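Local coordinates for protein HpcH/HpaI aldolase (Desulfitobacterium hafniense, PDB 3QZ6) that belongs to the HpcH/HpaI aldolase/citrate lyase family and folds as a TIM barrel of eight parallel strands, paired in a two-subunit assembly, at residues Val171-Arg176 / Glu195-Val200; Lys14-Thr19 / Ala230-Trp235; Gly96-Glu101 / Ile150-Ala155. All blocks are in the same frame, centred on the assembly; numbering follows the deposited sequence.

How the contacts relate
All three contacts are built on one closed eight-stranded parallel barrel. Contact 2 joins its first and last strands, and the other two are nested within the long loop that it closes. Contact 1 lays helix 191-207 against the strand that precedes it, and contact 3 joins the turns following strands 91-94 and 145-150. Contacts 1 and 3 have centres 11 Å apart and meet through neighbouring strands, with a probable hydrogen bond of 2.8 Å from Ile-150 N to Ile-172 O. Contacts 1 and 2 touch inside the barrel, where Ile-172 CD1 meets Leu-234 CB. Contacts 2 and 3 stay about 10 Å apart at their nearest atoms. A bound zinc ion lies about 14 Å from the side chain of Thr-19.

Contact 1 of 3, residues Val171-Arg176 / Glu195-Val200; sequences VIFGPR and ECYEKV
Val-171 and Phe-173 on a barrel strand face Val-200 and Tyr-197 on the helix that covers it, strand 171-173 and helix 195-200 running antiparallel at 175°. Their axes come within 9.9 Å, the spacing of a helix packed on a sheet with a layer of side chains between. The aromatic pair dominates. Tyr-197 brings CD1 over the centre of one face of the Phe-173 ring, 3.2 Å above its plane. The ring planes are inclined at 36°, so the pair is neither a stack nor edge-to-face. With CG turned beside the backbone N (chi1 -65°), the Tyr-197 ring slants across toward the strand's C-terminal end, and its OH ends 3.4 Å from Pro-175 CB. Val-200 fills a different place: its CB meets the edge of the Phe-173 ring in the ring plane, 3.6 Å from CE1. Its CG1 then reaches past that edge to CG2 of Val-171 at 3.8 Å. The flat Phe-173 ring thus offers a face to Tyr-197 and an edge to Val-200, and the branched valines fill the space beside that edge. Ile-172, between the two strand residues, points the other way, into the barrel. Around the contact, Leu-163 and Ile-159 of helix 159-163 pack on Val-171 and Val-200 respectively, Val-156 of helix 153-157 also touches Val-200, and Phe-213 of strand 210-215 meets Tyr-197 edge-to-face.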
# COMPACT_ATOMS: atom_id res chain seq x y z
N VAL A 171 -23.03 14.86 4.77
CA VAL A 171 -22.10 15.72 5.49
C VAL A 171 -21.13 14.86 6.30
O VAL A 171 -21.48 13.78 6.78
CB VAL A 171 -22.85 16.72 6.41
CG1 VAL A 171 -23.57 15.98 7.53
CG2 VAL A 171 -21.89 17.75 6.98
N ILE A 172 -19.89 15.33 6.44
CA ILE A 172 -18.88 14.61 7.19
C ILE A 172 -17.95 15.64 7.86
O ILE A 172 -18.13 16.84 7.68
CB ILE A 172 -18.12 13.59 6.28
CG1 ILE A 172 -17.39 12.54 7.12
CG2 ILE A 172 -17.16 14.29 5.34
CD1 ILE A 172 -16.97 11.32 6.30
N PHE A 173 -17.00 15.17 8.65
CA PHE A 173 -16.10 16.06 9.39
C PHE A 173 -14.64 15.86 9.02
O PHE A 173 -14.24 14.77 8.61
CB PHE A 173 -16.27 15.84 10.89
CG PHE A 173 -17.70 15.85 11.32
CD1 PHE A 173 -18.38 17.05 11.45
CD2 PHE A 173 -18.37 14.67 11.56
CE1 PHE A 173 -19.70 17.08 11.83
CE2 PHE A 173 -19.70 14.68 11.94
CZ PHE A 173 -20.37 15.89 12.08
N GLY A 174 -13.85 16.91 9.21
CA GLY A 174 -12.40 16.82 9.18
C GLY A 174 -11.92 17.10 10.59
O GLY A 174 -11.72 18.26 10.96
N PRO A 175 -11.75 16.05 11.39
CA PRO A 175 -11.54 16.25 12.84
C PRO A 175 -10.26 17.02 13.17
O PRO A 175 -10.25 17.80 14.13
CB PRO A 175 -11.46 14.82 13.38
CG PRO A 175 -12.16 13.98 12.36
CD PRO A 175 -11.88 14.63 11.04
N ARG A 176 -9.19 16.82 12.42
CA ARG A 176 -7.94 17.49 12.74
C ARG A 176 -8.08 19.00 12.58
O ARG A 176 -7.72 19.76 13.48
CB ARG A 176 -6.79 16.96 11.88
CG ARG A 176 -5.42 17.58 12.24
CD ARG A 176 -4.29 16.76 11.62
NE ARG A 176 -4.27 15.42 12.19
CZ ARG A 176 -3.95 14.32 11.51
NH1 ARG A 176 -3.61 14.39 10.23
NH2 ARG A 176 -3.96 13.13 12.11
N GLU A 195 -19.46 17.71 20.55
CA GLU A 195 -20.56 18.69 20.57
C GLU A 195 -20.83 19.22 19.17
O GLU A 195 -21.98 19.31 18.75
CB GLU A 195 -20.22 19.87 21.48
CG GLU A 195 -20.27 19.57 22.97
CD GLU A 195 -19.89 20.78 23.81
OE1 GLU A 195 -20.16 21.92 23.38
OE2 GLU A 195 -19.29 20.58 24.89
N CYS A 196 -19.76 19.57 18.45
CA CYS A 196 -19.89 20.01 17.07
C CYS A 196 -20.56 18.93 16.21
O CYS A 196 -21.48 19.21 15.44
CB CYS A 196 -18.53 20.38 16.47
SG CYS A 196 -17.76 21.87 17.18
N TYR A 197 -20.08 17.70 16.33
CA TYR A 197 -20.65 16.61 15.55
C TYR A 197 -22.15 16.54 15.77
O TYR A 197 -22.93 16.42 14.82
CB TYR A 197 -20.03 15.27 15.94
CG TYR A 197 -18.56 15.12 15.64
CD1 TYR A 197 -17.91 15.96 14.74
CD2 TYR A 197 -17.81 14.12 16.26
CE1 TYR A 197 -16.56 15.80 14.46
CE2 TYR A 197 -16.47 13.95 15.98
CZ TYR A 197 -15.85 14.79 15.09
OH TYR A 197 -14.51 14.61 14.84
N GLU A 198 -22.56 16.59 17.04
CA GLU A 198 -23.97 16.48 17.40
C GLU A 198 -24.79 17.59 16.75
O GLU A 198 -25.87 17.33 16.22
CB GLU A 198 -24.16 16.51 18.92
CG GLU A 198 -23.53 15.34 19.68
CD GLU A 198 -24.39 14.07 19.63
OE1 GLU A 198 -25.24 13.95 18.72
OE2 GLU A 198 -24.20 13.20 20.51
N LYS A 199 -24.28 18.81 16.82
CA LYS A 199 -24.98 19.95 16.23
C LYS A 199 -25.16 19.74 14.74
O LYS A 199 -26.22 20.01 14.19
CB LYS A 199 -24.22 21.26 16.48
CG LYS A 199 -24.39 21.84 17.87
CD LYS A 199 -23.56 23.10 18.04
CE LYS A 199 -23.68 23.64 19.47
NZ LYS A 199 -22.74 24.76 19.71
N VAL A 200 -24.12 19.26 14.08
CA VAL A 200 -24.21 19.05 12.65
C VAL A 200 -25.18 17.92 12.31
O VAL A 200 -25.96 18.02 11.36
CB VAL A 200 -22.82 18.77 12.02
CG1 VAL A 200 -22.98 18.34 10.56
CG2 VAL A 200 -21.94 20.00 12.16

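Contact 2 of 3, residues Lys14-Thr19 / Ala230-Trp235; sequences KSVVGT and AQMLLW
The amide nitrogen NE2 of Gln-231 is gripped by two backbone carbonyls, Lys-14 O and Leu-10 O, the latter from helix 6-11. The bond from Gln-231 NE2 to Lys-14 O is 2.8 Å long and lies in the plane of the glutamine amide, although it meets the carbonyl from above its plane. An extended chain beyond CG (chi2 176°) gives glutamine the reach for this. From here the strands pair in parallel: Val-16 N donates to Gln-231 O, Leu-233 N to Val-16 O, Gly-18 N to Leu-233 O, and Trp-235 N to Gly-18 O. Thr-19 continues the row with its side chain, OG1 donating to Trp-235 O at 2.6 Å. This hydroxyl stands opposite the backbone N across CA-CB (chi1 -159°), which turns it toward the neighbouring strand. A water joins Ser-15 OG to Ala-230 O, and the same OG accepts a bond from Asn-260 N of the second subunit.

The short strand segments are twisted by 31° relative to each other, consistent with the twist of a barrel closed between first and eighth strands. Val-16, Met-232 and Leu-234 line the inner face: Val-16 CG2 lies 3.5 Å from the selenium of Met-232, a selenomethionine, and Leu-234 CD1 rests 3.6 Å from the carbonyl carbon of Gly-18. On the outer face, Val-17 and Leu-233 meet Phe-259 and Ile-253 of the second subunit. Trp-235 stacks on Tyr-245 of that subunit and donates its NE1 proton to Ala-217 O. The chemistry thus divides by direction: polar backbone groups are satisfied along the seam, while apolar side chains serve the barrel interior on one face and the dimer interface on the other.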
# COMPACT_ATOMS: atom_id res chain seq x y z
N LYS A 14 -28.82 1.62 3.28
CA LYS A 14 -27.66 0.83 3.67
C LYS A 14 -26.56 1.67 4.32
O LYS A 14 -26.38 2.84 4.01
CB LYS A 14 -27.05 0.13 2.46
CG LYS A 14 -27.91 -0.92 1.78
CD LYS A 14 -27.13 -1.53 0.62
CE LYS A 14 -27.93 -2.58 -0.13
NZ LYS A 14 -28.30 -3.72 0.75
N SER A 15 -25.82 1.03 5.22
CA SER A 15 -24.57 1.59 5.71
C SER A 15 -23.48 1.23 4.71
O SER A 15 -23.46 0.11 4.21
CB SER A 15 -24.23 0.99 7.07
OG SER A 15 -25.30 1.16 7.98
N VAL A 16 -22.59 2.16 4.40
CA VAL A 16 -21.53 1.88 3.44
C VAL A 16 -20.18 2.26 4.02
O VAL A 16 -20.08 3.18 4.83
CB VAL A 16 -21.76 2.58 2.09
CG1 VAL A 16 -23.05 2.07 1.45
CG2 VAL A 16 -21.81 4.10 2.27
N VAL A 17 -19.14 1.56 3.59
CA VAL A 17 -17.83 1.68 4.21
C VAL A 17 -16.77 2.04 3.17
O VAL A 17 -16.68 1.42 2.11
CB VAL A 17 -17.44 0.38 4.93
CG1 VAL A 17 -16.20 0.60 5.78
CG2 VAL A 17 -18.61 -0.13 5.80
N GLY A 18 -15.96 3.05 3.50
CA GLY A 18 -14.92 3.53 2.61
C GLY A 18 -13.64 3.82 3.37
O GLY A 18 -13.60 3.75 4.60
N THR A 19 -12.59 4.15 2.63
CA THR A 19 -11.33 4.49 3.25
C THR A 19 -10.66 5.59 2.42
O THR A 19 -11.06 5.84 1.28
CB THR A 19 -10.43 3.24 3.39
OG1 THR A 19 -9.45 3.46 4.40
CG2 THR A 19 -9.74 2.91 2.05
N ALA A 230 -25.56 7.25 11.05
CA ALA A 230 -24.63 7.63 9.99
C ALA A 230 -24.50 6.49 8.97
O ALA A 230 -24.18 5.37 9.35
CB ALA A 230 -23.28 7.94 10.59
N GLN A 231 -24.75 6.78 7.70
CA GLN A 231 -24.60 5.77 6.65
C GLN A 231 -23.24 5.82 5.94
O GLN A 231 -22.76 4.81 5.42
CB GLN A 231 -25.70 5.90 5.60
CG GLN A 231 -27.11 5.69 6.09
CD GLN A 231 -28.11 5.95 4.98
OE1 GLN A 231 -28.76 7.00 4.94
NE2 GLN A 231 -28.23 5.00 4.05
N MSE A 232 -22.63 7.01 5.88
CA MSE A 232 -21.35 7.16 5.21
C MSE A 232 -20.20 6.97 6.19
O MSE A 232 -19.82 7.90 6.90
CB MSE A 232 -21.23 8.54 4.54
CG MSE A 232 -21.91 8.64 3.19
SE MSE A 232 -21.07 7.53 1.81
CE MSE A 232 -19.38 8.49 1.59
N LEU A 233 -19.66 5.76 6.23
CA LEU A 233 -18.63 5.44 7.21
C LEU A 233 -17.27 5.43 6.53
O LEU A 233 -17.04 4.66 5.61
CB LEU A 233 -18.91 4.08 7.84
CG LEU A 233 -20.35 3.94 8.37
CD1 LEU A 233 -20.61 2.52 8.86
CD2 LEU A 233 -20.62 4.97 9.47
N LEU A 234 -16.37 6.30 7.00
CA LEU A 234 -15.06 6.47 6.40
C LEU A 234 -13.98 6.15 7.44
O LEU A 234 -13.83 6.87 8.42
CB LEU A 234 -14.90 7.93 5.95
CG LEU A 234 -13.59 8.25 5.22
CD1 LEU A 234 -13.49 7.41 3.96
CD2 LEU A 234 -13.51 9.74 4.88
N TRP A 235 -13.24 5.07 7.22
CA TRP A 235 -12.30 4.59 8.23
C TRP A 235 -10.87 4.52 7.71
O TRP A 235 -10.59 3.85 6.71
CB TRP A 235 -12.73 3.21 8.75
CG TRP A 235 -11.64 2.53 9.53
CD1 TRP A 235 -11.17 2.87 10.77
CD2 TRP A 235 -10.86 1.40 9.11
NE1 TRP A 235 -10.15 2.03 11.14
CE2 TRP A 235 -9.95 1.12 10.14
CE3 TRP A 235 -10.85 0.60 7.97
CZ2 TRP A 235 -9.03 0.07 10.06
CZ3 TRP A 235 -9.94 -0.44 7.90
CH2 TRP A 235 -9.05 -0.69 8.93
O HOH W 1 -24.57 2.82 9.98

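Contact 3 of 3, residues Gly96-Glu101 / Ile150-Ala155; sequences GVQSAE and IEHVKA
Val-97 and Ala-155 make the close-packed part of this contact, where the small methyl CB of Ala-155 sits 3.2 Å from Val-97 O. Ile-150 CD1 approaches the same carbonyl more distantly, and the side chains of Val-97 and Ala-155 both also touch Ile-162 of helix 159-163. A water completes the inner part. It donates to Val-97 O at 2.8 Å, accepts from Glu-151 N, and is hydrogen-bonded to His-152 ND1, lying in the plane of the imidazole. Three bonds to one water link the two turns, and the one to ND1, in the ring plane, would help set the rotation of the imidazole. At another point of that ring edge, Gly-96 CA lies 3.9 Å from His-152 CE1. Gly-96 has a positive phi of 50°, which glycine adopts easily, and Glu-151 OE1 also comes close, so a residue with no side chain fits well.

Both segments leave the C-terminal ends of adjacent strands, 91-94 and 145-150, and lead into the next helices, as the loops of a TIM barrel do. Ser-99 and His-152 occupy the N-cap positions, and Ser-99 OG makes a weak hydrogen bond to Thr-102 N.

Toward solvent the packing becomes a layering of long side chains. The Gln-98 chain, extended beyond CG (chi2 -162°), carries its amide flat over one face of the His-152 ring, the planes 8° apart and CD 3.5 Å above the ring centre. Its CG adds a CH-pi contact at 3.9 Å from the ring centroid. A flat, polar amide suits a partly exposed place over an imidazole. Beyond it, the exposed Lys-154 crosses at about a right angle, touching Gln-98 OE1 through its aliphatic CD at 3.2 Å while NZ stays farther from that oxygen.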
# COMPACT_ATOMS: atom_id res chain seq x y z
N GLY A 96 -13.46 21.71 3.99
CA GLY A 96 -13.60 23.00 4.64
C GLY A 96 -14.78 23.82 4.14
O GLY A 96 -14.63 25.00 3.84
N VAL A 97 -15.96 23.22 4.06
CA VAL A 97 -17.11 23.95 3.55
C VAL A 97 -17.57 24.95 4.59
O VAL A 97 -17.83 24.58 5.73
CB VAL A 97 -18.27 23.02 3.22
CG1 VAL A 97 -19.47 23.85 2.78
CG2 VAL A 97 -17.86 22.04 2.13
N GLN A 98 -17.67 26.22 4.21
CA GLN A 98 -18.02 27.26 5.17
C GLN A 98 -19.27 28.07 4.83
O GLN A 98 -19.65 28.94 5.60
CB GLN A 98 -16.85 28.22 5.35
CG GLN A 98 -15.63 27.60 5.99
CD GLN A 98 -14.70 28.65 6.54
OE1 GLN A 98 -15.03 29.34 7.52
NE2 GLN A 98 -13.53 28.80 5.93
N SER A 99 -19.90 27.80 3.69
CA SER A 99 -21.08 28.59 3.32
C SER A 99 -21.95 27.87 2.31
O SER A 99 -21.49 26.96 1.62
CB SER A 99 -20.64 29.91 2.69
OG SER A 99 -19.97 29.64 1.47
N ALA A 100 -23.20 28.30 2.21
CA ALA A 100 -24.11 27.76 1.21
C ALA A 100 -23.54 27.99 -0.18
O ALA A 100 -23.71 27.15 -1.07
CB ALA A 100 -25.50 28.41 1.33
N GLU A 101 -22.85 29.11 -0.37
CA GLU A 101 -22.39 29.47 -1.70
C GLU A 101 -21.44 28.42 -2.28
O GLU A 101 -21.51 28.09 -3.46
CB GLU A 101 -21.73 30.85 -1.70
CG GLU A 101 -21.23 31.28 -3.08
CD GLU A 101 -22.28 31.14 -4.18
OE1 GLU A 101 -23.46 31.52 -3.94
OE2 GLU A 101 -21.94 30.65 -5.29
N ILE A 150 -17.02 19.33 7.02
CA ILE A 150 -17.08 20.45 7.95
C ILE A 150 -15.83 20.48 8.83
O ILE A 150 -15.51 19.49 9.49
CB ILE A 150 -18.31 20.31 8.88
CG1 ILE A 150 -19.61 20.25 8.05
CG2 ILE A 150 -18.34 21.44 9.89
CD1 ILE A 150 -19.86 21.46 7.13
N GLU A 151 -15.14 21.61 8.84
CA GLU A 151 -13.89 21.72 9.58
C GLU A 151 -13.77 23.02 10.38
O GLU A 151 -12.72 23.28 10.97
CB GLU A 151 -12.69 21.67 8.62
CG GLU A 151 -12.64 20.48 7.71
CD GLU A 151 -11.34 20.43 6.92
OE1 GLU A 151 -11.04 21.42 6.20
OE2 GLU A 151 -10.62 19.41 7.03
N HIS A 152 -14.81 23.83 10.39
CA HIS A 152 -14.74 25.15 11.03
C HIS A 152 -15.90 25.35 11.99
O HIS A 152 -17.03 24.94 11.70
CB HIS A 152 -14.76 26.28 9.99
CG HIS A 152 -13.61 26.24 9.03
ND1 HIS A 152 -13.62 25.48 7.88
CD2 HIS A 152 -12.42 26.89 9.04
CE1 HIS A 152 -12.48 25.65 7.23
NE2 HIS A 152 -11.73 26.50 7.91
N VAL A 153 -15.63 25.97 13.12
CA VAL A 153 -16.68 26.33 14.08
C VAL A 153 -17.76 27.18 13.41
O VAL A 153 -18.95 27.03 13.69
CB VAL A 153 -16.10 27.08 15.28
CG1 VAL A 153 -17.21 27.55 16.22
CG2 VAL A 153 -15.10 26.18 16.01
N LYS A 154 -17.34 28.07 12.53
CA LYS A 154 -18.26 28.95 11.82
C LYS A 154 -19.21 28.15 10.93
O LYS A 154 -20.39 28.50 10.79
CB LYS A 154 -17.45 29.96 11.00
CG LYS A 154 -18.19 30.61 9.84
CD LYS A 154 -17.17 31.22 8.87
CE LYS A 154 -17.83 32.02 7.76
NZ LYS A 154 -16.81 32.64 6.85
N ALA A 155 -18.71 27.08 10.33
CA ALA A 155 -19.55 26.23 9.49
C ALA A 155 -20.57 25.50 10.35
O ALA A 155 -21.73 25.35 9.96
CB ALA A 155 -18.69 25.23 8.70
O HOH W 2 -15.79 23.80 7.44